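Local coordinates for protein tryptophanyl-tRNA synthetase (Thermus thermophilus, PDB 2EL7) that probably catalyses the ATP-dependent attachment of tryptophan to its cognate tRNA, working as a homodimeric class I aminoacyl-tRNA synthetase, at residues 91-94 with 95-99; 162-165 with 166-170; 316-319 with 320-323. One frame throughout, in Å; residues are numbered along the deposited sequence.

Contact 1 (91-94 with 95-99); sequences TELS and WVFTT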
loop_
_atom_site.group_PDB
_atom_site.type_symbol
_atom_site.label_atom_id
_atom_site.label_comp_id
_atom_site.label_asym_id
_atom_site.label_seq_id
_atom_site.Cartn_x
_atom_site.Cartn_y
_atom_site.Cartn_z
ATOM N N THR A 91 -4.521 3.302 -2.210
ATOM C CA THR A 91 -3.508 2.392 -1.663
ATOM C C THR A 91 -2.489 2.079 -2.717
ATOM O O THR A 91 -1.412 1.598 -2.410
ATOM C CB THR A 91 -4.049 0.986 -1.128
ATOM O OG1 THR A 91 -4.625 0.217 -2.193
ATOM C CG2 THR A 91 -5.031 1.180 -0.001
ATOM N N GLU A 92 -2.842 2.305 -3.971
ATOM C CA GLU A 92 -1.915 2.044 -5.062
ATOM C C GLU A 92 -0.966 3.243 -5.199
ATOM O O GLU A 92 0.257 3.086 -5.362
ATOM C CB GLU A 92 -2.670 1.827 -6.353
ATOM C CG GLU A 92 -1.764 1.508 -7.506
ATOM C CD GLU A 92 -2.502 1.449 -8.813
ATOM O OE1 GLU A 92 -3.743 1.372 -8.766
ATOM O OE2 GLU A 92 -1.844 1.471 -9.885
ATOM N N LEU A 93 -1.544 4.440 -5.125
ATOM C CA LEU A 93 -0.776 5.669 -5.189
ATOM C C LEU A 93 0.144 5.606 -3.972
ATOM O O LEU A 93 1.271 6.125 -3.973
ATOM C CB LEU A 93 -1.713 6.874 -5.067
ATOM C CG LEU A 93 -1.002 8.219 -5.063
ATOM C CD1 LEU A 93 -0.056 8.278 -6.266
ATOM C CD2 LEU A 93 -2.044 9.339 -5.143
ATOM N N SER A 94 -0.355 4.937 -2.937
ATOM C CA SER A 94 0.385 4.791 -1.685
ATOM C C SER A 94 1.726 4.070 -1.867
ATOM O O SER A 94 2.736 4.415 -1.230
ATOM C CB SER A 94 -0.472 4.041 -0.672
ATOM O OG SER A 94 0.032 4.255 0.615
ATOM N N TRP A 95 1.736 3.060 -2.728
ATOM C CA TRP A 95 2.973 2.335 -2.971
ATOM C C TRP A 95 3.947 3.268 -3.663
ATOM O O TRP A 95 5.118 3.340 -3.275
ATOM C CB TRP A 95 2.741 1.082 -3.832
ATOM C CG TRP A 95 4.032 0.531 -4.368
ATOM C CD1 TRP A 95 4.397 0.423 -5.678
ATOM C CD2 TRP A 95 5.157 0.072 -3.606
ATOM N NE1 TRP A 95 5.681 -0.071 -5.781
ATOM C CE2 TRP A 95 6.167 -0.297 -4.524
ATOM C CE3 TRP A 95 5.412 -0.064 -2.236
ATOM C CZ2 TRP A 95 7.402 -0.794 -4.119
ATOM C CZ3 TRP A 95 6.652 -0.564 -1.833
ATOM C CH2 TRP A 95 7.626 -0.920 -2.772
ATOM N N VAL A 96 3.459 3.995 -4.675
ATOM C CA VAL A 96 4.313 4.922 -5.426
ATOM C C VAL A 96 4.961 5.888 -4.461
ATOM O O VAL A 96 6.172 6.032 -4.450
ATOM C CB VAL A 96 3.517 5.717 -6.510
ATOM C CG1 VAL A 96 4.460 6.671 -7.256
ATOM C CG2 VAL A 96 2.885 4.740 -7.512
ATOM N N PHE A 97 4.141 6.523 -3.636
ATOM C CA PHE A 97 4.619 7.475 -2.646
ATOM C C PHE A 97 5.642 6.843 -1.700
ATOM O O PHE A 97 6.686 7.431 -1.432
ATOM C CB PHE A 97 3.428 8.047 -1.865
ATOM C CG PHE A 97 2.662 9.119 -2.611
ATOM C CD1 PHE A 97 2.939 9.400 -3.949
ATOM C CD2 PHE A 97 1.645 9.828 -1.980
ATOM C CE1 PHE A 97 2.214 10.370 -4.647
ATOM C CE2 PHE A 97 0.909 10.798 -2.666
ATOM C CZ PHE A 97 1.196 11.071 -4.012
ATOM N N THR A 98 5.337 5.653 -1.195
ATOM C CA THR A 98 6.250 4.936 -0.314
ATOM C C THR A 98 7.652 4.913 -0.950
ATOM O O THR A 98 8.645 5.206 -0.272
ATOM C CB THR A 98 5.742 3.460 -0.063
ATOM O OG1 THR A 98 4.638 3.480 0.849
ATOM C CG2 THR A 98 6.825 2.573 0.514
ATOM N N THR A 99 7.744 4.601 -2.243
ATOM C CA THR A 99 9.063 4.534 -2.898
ATOM C C THR A 99 9.743 5.899 -2.993
ATOM O O THR A 99 10.963 5.981 -3.171
ATOM C CB THR A 99 9.012 3.933 -4.360
ATOM O OG1 THR A 99 8.273 4.808 -5.230
ATOM C CG2 THR A 99 8.354 2.534 -4.377
#

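Contact 2 (162-165 with 166-170); sequences ARRF and NHLFG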
loop_
_atom_site.group_PDB
_atom_site.type_symbol
_atom_site.label_atom_id
_atom_site.label_comp_id
_atom_site.label_asym_id
_atom_site.label_seq_id
_atom_site.Cartn_x
_atom_site.Cartn_y
_atom_site.Cartn_z
ATOM N N ALA A 162 4.738 15.758 -2.889
ATOM C CA ALA A 162 4.193 16.323 -4.102
ATOM C C ALA A 162 5.312 16.960 -4.908
ATOM O O ALA A 162 5.415 16.757 -6.126
ATOM C CB ALA A 162 3.136 17.346 -3.768
ATOM N N ARG A 163 6.154 17.735 -4.232
ATOM C CA ARG A 163 7.263 18.383 -4.908
ATOM C C ARG A 163 8.181 17.349 -5.526
ATOM O O ARG A 163 8.574 17.488 -6.688
ATOM C CB ARG A 163 8.058 19.273 -3.948
ATOM C CG ARG A 163 7.293 20.516 -3.491
ATOM C CD ARG A 163 8.236 21.593 -2.974
ATOM N NE ARG A 163 8.888 21.192 -1.747
ATOM C CZ ARG A 163 8.337 21.320 -0.548
ATOM N NH1 ARG A 163 7.126 21.850 -0.440
ATOM N NH2 ARG A 163 8.988 20.906 0.539
ATOM N N ARG A 164 8.501 16.301 -4.771
ATOM C CA ARG A 164 9.389 15.265 -5.284
ATOM C C ARG A 164 8.786 14.611 -6.513
ATOM O O ARG A 164 9.494 14.379 -7.496
ATOM C CB ARG A 164 9.666 14.218 -4.206
ATOM C CG ARG A 164 10.801 13.291 -4.549
ATOM C CD ARG A 164 11.245 12.485 -3.310
ATOM N NE ARG A 164 11.797 13.297 -2.213
ATOM C CZ ARG A 164 11.219 13.465 -1.026
ATOM N NH1 ARG A 164 11.813 14.221 -0.102
ATOM N NH2 ARG A 164 10.051 12.887 -0.757
ATOM N N PHE A 165 7.476 14.339 -6.464
ATOM C CA PHE A 165 6.789 13.724 -7.581
ATOM C C PHE A 165 6.748 14.678 -8.767
ATOM O O PHE A 165 7.099 14.295 -9.889
ATOM C CB PHE A 165 5.351 13.322 -7.205
ATOM C CG PHE A 165 4.646 12.498 -8.266
ATOM C CD1 PHE A 165 4.568 11.102 -8.156
ATOM C CD2 PHE A 165 4.089 13.110 -9.397
ATOM C CE1 PHE A 165 3.948 10.325 -9.157
ATOM C CE2 PHE A 165 3.470 12.348 -10.403
ATOM C CZ PHE A 165 3.401 10.952 -10.281
ATOM N N ASN A 166 6.311 15.912 -8.537
ATOM C CA ASN A 166 6.226 16.887 -9.629
ATOM C C ASN A 166 7.556 17.100 -10.363
ATOM O O ASN A 166 7.581 17.187 -11.591
ATOM C CB ASN A 166 5.689 18.232 -9.132
ATOM C CG ASN A 166 4.220 18.157 -8.694
ATOM O OD1 ASN A 166 3.473 17.249 -9.085
ATOM N ND2 ASN A 166 3.797 19.128 -7.895
ATOM N N HIS A 167 8.654 17.164 -9.617
ATOM C CA HIS A 167 9.962 17.361 -10.215
ATOM C C HIS A 167 10.424 16.162 -11.038
ATOM O O HIS A 167 10.986 16.340 -12.130
ATOM C CB HIS A 167 11.012 17.664 -9.128
ATOM C CG HIS A 167 12.430 17.607 -9.623
ATOM N ND1 HIS A 167 12.936 18.500 -10.546
ATOM C CD2 HIS A 167 13.457 16.781 -9.298
ATOM C CE1 HIS A 167 14.214 18.231 -10.762
ATOM N NE2 HIS A 167 14.555 17.193 -10.016
ATOM N N LEU A 168 10.199 14.952 -10.518
ATOM C CA LEU A 168 10.611 13.717 -11.201
ATOM C C LEU A 168 9.727 13.254 -12.366
ATOM O O LEU A 168 10.215 12.599 -13.268
ATOM C CB LEU A 168 10.671 12.539 -10.213
ATOM C CG LEU A 168 11.509 12.574 -8.938
ATOM C CD1 LEU A 168 11.155 11.354 -8.069
ATOM C CD2 LEU A 168 12.996 12.582 -9.296
ATOM N N PHE A 169 8.428 13.546 -12.345
ATOM C CA PHE A 169 7.597 13.049 -13.427
ATOM C C PHE A 169 6.771 14.054 -14.195
ATOM O O PHE A 169 6.075 13.659 -15.121
ATOM C CB PHE A 169 6.655 11.944 -12.907
ATOM C CG PHE A 169 7.337 10.912 -12.046
ATOM C CD1 PHE A 169 7.116 10.881 -10.662
ATOM C CD2 PHE A 169 8.205 9.969 -12.610
ATOM C CE1 PHE A 169 7.743 9.930 -9.853
ATOM C CE2 PHE A 169 8.844 9.011 -11.811
ATOM C CZ PHE A 169 8.615 8.988 -10.431
ATOM N N GLY A 170 6.850 15.334 -13.845
ATOM C CA GLY A 170 6.042 16.337 -14.524
ATOM C C GLY A 170 4.999 16.847 -13.539
ATOM O O GLY A 170 4.485 16.056 -12.740
#

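Contact 3 (316-319 with 320-323); sequences ATME and EVRE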
loop_
_atom_site.group_PDB
_atom_site.type_symbol
_atom_site.label_atom_id
_atom_site.label_comp_id
_atom_site.label_asym_id
_atom_site.label_seq_id
_atom_site.Cartn_x
_atom_site.Cartn_y
_atom_site.Cartn_z
ATOM N N ALA A 316 -9.034 9.042 -12.465
ATOM C CA ALA A 316 -8.403 9.954 -13.409
ATOM C C ALA A 316 -6.977 10.192 -12.886
ATOM O O ALA A 316 -6.002 10.022 -13.625
ATOM C CB ALA A 316 -9.189 11.283 -13.499
ATOM N N THR A 317 -6.850 10.516 -11.604
ATOM C CA THR A 317 -5.531 10.771 -11.048
ATOM C C THR A 317 -4.612 9.580 -11.183
ATOM O O THR A 317 -3.450 9.726 -11.556
ATOM C CB THR A 317 -5.549 11.121 -9.542
ATOM O OG1 THR A 317 -6.328 12.307 -9.307
ATOM C CG2 THR A 317 -4.108 11.364 -9.068
ATOM N N MET A 318 -5.127 8.399 -10.869
ATOM C CA MET A 318 -4.328 7.188 -10.932
ATOM C C MET A 318 -3.899 6.845 -12.378
ATOM O O MET A 318 -2.856 6.234 -12.594
ATOM C CB MET A 318 -5.106 6.026 -10.286
ATOM C CG MET A 318 -4.247 4.850 -9.826
ATOM S SD MET A 318 -2.989 5.401 -8.603
ATOM C CE MET A 318 -1.502 4.955 -9.389
ATOM N N GLU A 319 -4.686 7.227 -13.373
ATOM C CA GLU A 319 -4.281 6.935 -14.738
ATOM C C GLU A 319 -3.152 7.887 -15.061
ATOM O O GLU A 319 -2.160 7.500 -15.660
ATOM C CB GLU A 319 -5.438 7.124 -15.725
ATOM C CG GLU A 319 -6.293 5.879 -15.885
ATOM C CD GLU A 319 -7.501 6.111 -16.772
ATOM O OE1 GLU A 319 -7.299 6.410 -17.970
ATOM O OE2 GLU A 319 -8.649 6.001 -16.267
ATOM N N GLU A 320 -3.308 9.142 -14.657
ATOM C CA GLU A 320 -2.267 10.126 -14.883
ATOM C C GLU A 320 -0.939 9.638 -14.270
ATOM O O GLU A 320 0.097 9.660 -14.936
ATOM C CB GLU A 320 -2.687 11.457 -14.279
ATOM C CG GLU A 320 -1.777 12.599 -14.575
ATOM C CD GLU A 320 -2.209 13.857 -13.849
ATOM O OE1 GLU A 320 -1.570 14.926 -14.036
ATOM O OE2 GLU A 320 -3.201 13.770 -13.089
ATOM N N VAL A 321 -0.971 9.170 -13.020
ATOM C CA VAL A 321 0.244 8.674 -12.352
ATOM C C VAL A 321 0.847 7.430 -13.012
ATOM O O VAL A 321 2.040 7.385 -13.270
ATOM C CB VAL A 321 -0.007 8.355 -10.838
ATOM C CG1 VAL A 321 1.222 7.670 -10.227
ATOM C CG2 VAL A 321 -0.318 9.634 -10.074
ATOM N N ARG A 322 0.036 6.424 -13.305
ATOM C CA ARG A 322 0.570 5.211 -13.922
ATOM C C ARG A 322 1.346 5.520 -15.208
ATOM O O ARG A 322 2.401 4.931 -15.484
ATOM C CB ARG A 322 -0.569 4.198 -14.193
ATOM C CG ARG A 322 -1.102 3.556 -12.914
ATOM C CD ARG A 322 -2.049 2.386 -13.109
ATOM N NE ARG A 322 -3.386 2.879 -13.376
ATOM C CZ ARG A 322 -4.481 2.556 -12.694
ATOM N NH1 ARG A 322 -5.629 3.101 -13.054
ATOM N NH2 ARG A 322 -4.449 1.707 -11.668
ATOM N N GLU A 323 0.838 6.463 -15.979
ATOM C CA GLU A 323 1.468 6.841 -17.241
ATOM C C GLU A 323 2.780 7.620 -17.069
ATOM O O GLU A 323 3.755 7.362 -17.782
ATOM C CB GLU A 323 0.493 7.676 -18.050
ATOM C CG GLU A 323 0.987 8.011 -19.418
ATOM C CD GLU A 323 0.492 9.364 -19.859
ATOM O OE1 GLU A 323 0.989 10.385 -19.317
ATOM O OE2 GLU A 323 -0.408 9.407 -20.731
#

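Contact 1 (91-94 with 95-99)
Leu93 lies over one face of the Phe97 ring, one helical turn further on. Its CG sits 3.9 Å from the centroid of the Phe97 ring and 17° off the ring normal, a CH-pi contact set toward the rim. The methyl CD1 of Leu93 comes closest, 3.5 Å from Phe97 CE1. CD2 of Leu93 approaches CZ on the same ring. The torsions bring the two together: Leu93 carries CG opposite its own N (chi1 178°), while Phe97 has CG opposite its carbonyl carbon (chi1 -78°), which turns the ring back toward the preceding turn. The backbone bond from Phe97 N to Leu93 O, 2.9 Å, spans the same i to i+4 step and is nearly straight. This is helix 89-99 of the class I catalytic domain, and it runs along the dimer interface. Leu93 and Phe97 face inward, where helix 124-139 packs on both. On another side, Trp95 gives NE1 to the backbone O of Tyr44 of the second subunit and meets that tyrosine's ring edge-to-face. CG2 of Thr99 lies above one face of the Trp95 indole. Glu92 bonds through OE2 to Tyr44 OH of the second subunit. Further along the helix, Ser94 O takes two donors, Thr98 N at 2.9 Å and Thr98 OG1 at 3.0 Å. They reach it from opposite faces of the carbonyl plane. The buried Thr98 hydroxyl is thus satisfied by its own helix. Thr99 OG1 does likewise, 2.6 Å from Val96 O, in the carbonyl plane and on a lone pair.

Contact 2 (162-165 with 166-170)
Phe165 and Phe169 make an edge-to-face pair, with the edge of Phe169 directed at the face of Phe165. The ring centroids are 4.8 Å apart and the planes stand at 56°. Phe169 CD1 lies over the centre of the Phe165 ring, and its closest approaches include Phe165 CE1 at 3.6 Å. With CG anti to the backbone N (chi1 -172°), the Phe165 ring is laid where Phe169, one turn on, can point its edge at it. Phe169 swings its ring back along the helix with CG opposite the carbonyl carbon (chi1 -47°). The bond from Phe169 N to Phe165 O, 2.9 Å, joins the same two residues through the backbone. This is the tight side of the contact, and Phe173 adds a further edge-to-face partner for Phe165. Replacing Phe165 by an alanine is likely to leave the Phe169 edge without a ring to meet and a gap beside Phe173. The segments end helix 153-169, the crossover helix of the beta-alpha-beta unit between strands 144-146 and 177-179. Gly170 leaves the helix with positive phi, and Gly170 N still bonds to Asn166 O at 3.0 Å. Asn166 ties down the chain that follows: OD1 accepts from Thr172 N and ND2 donates to Phe173 O. Between side chains the other side is looser: Arg164 and Leu168 lie alongside, pointing the same way, with Arg164 CG 4.0 Å from Leu168 CD1. Both pack on the second subunit, on Trp123 and Leu51 there, while Arg163 is exposed to solvent and forms a salt bridge with Glu175 of its own chain.

Contact 3 (316-319 with 320-323)
Met318 lays its CG over the centre of one face of the Arg322 guanidinium. CG of Met318 is 3.7 Å from Arg322 CZ and 3.6 Å from Arg322 NH2. The two side chains cross at about a right angle. At the edge of the same group, near its plane, is CG of Glu319, 4.0 Å from Arg322 NH1. The Glu319 carboxylate itself does not reach the arginine, since its OE2 stays 5.3 Å from Arg322 NH1. Met318 is bent at chi2 (59°) and again at chi3. The bends carry its CE round to Arg322 CG at 3.8 Å and to Val321 CG1 at 3.9 Å. The arginine chain bends too, at chi3 (-82°), which folds the guanidinium back over the preceding turn. All of this lies along helix 296-324, the long C-terminal helix of the chain, near its end. Four i to i+4 backbone bonds hold the turns, among them Arg322 N to Met318 O at 3.0 Å. The next shell fixes the polar ends. Arg322 NH2 makes a salt bridge with Glu92 of helix 89-99, so the guanidinium has an ionic partner as well as the apolar cover of Met318. Thr317, buried, gives its hydroxyl to Ile139 O at the end of helix 124-139, and Val321 packs against Phe173. Glu320 extends its chain to put OE2 on Lys141 and OE1 on Lys324, and these two charges probably keep it ionised. Ala316, Glu319 and Glu323 lie on the exposed side of the helix.

Overall arrangement
From the N terminus the chain first reaches contact 1 on helix 89-99, then contact 2 at the end of helix 153-169, and last contact 3 near the end of helix 296-324. Each contact lies within one unbroken stretch, so none closes a long loop. The three follow in series and neither nest nor cross. In space they converge, with centres 12 to 14 Å apart. Val96 and Phe97 of contact 1 pack on Phe165 of contact 2. Val321 of contact 3 meets both Phe165 and Leu93. The C-terminal helix is thereby tied to two helices of the catalytic domain, and contacts 1 and 2 also touch the second subunit.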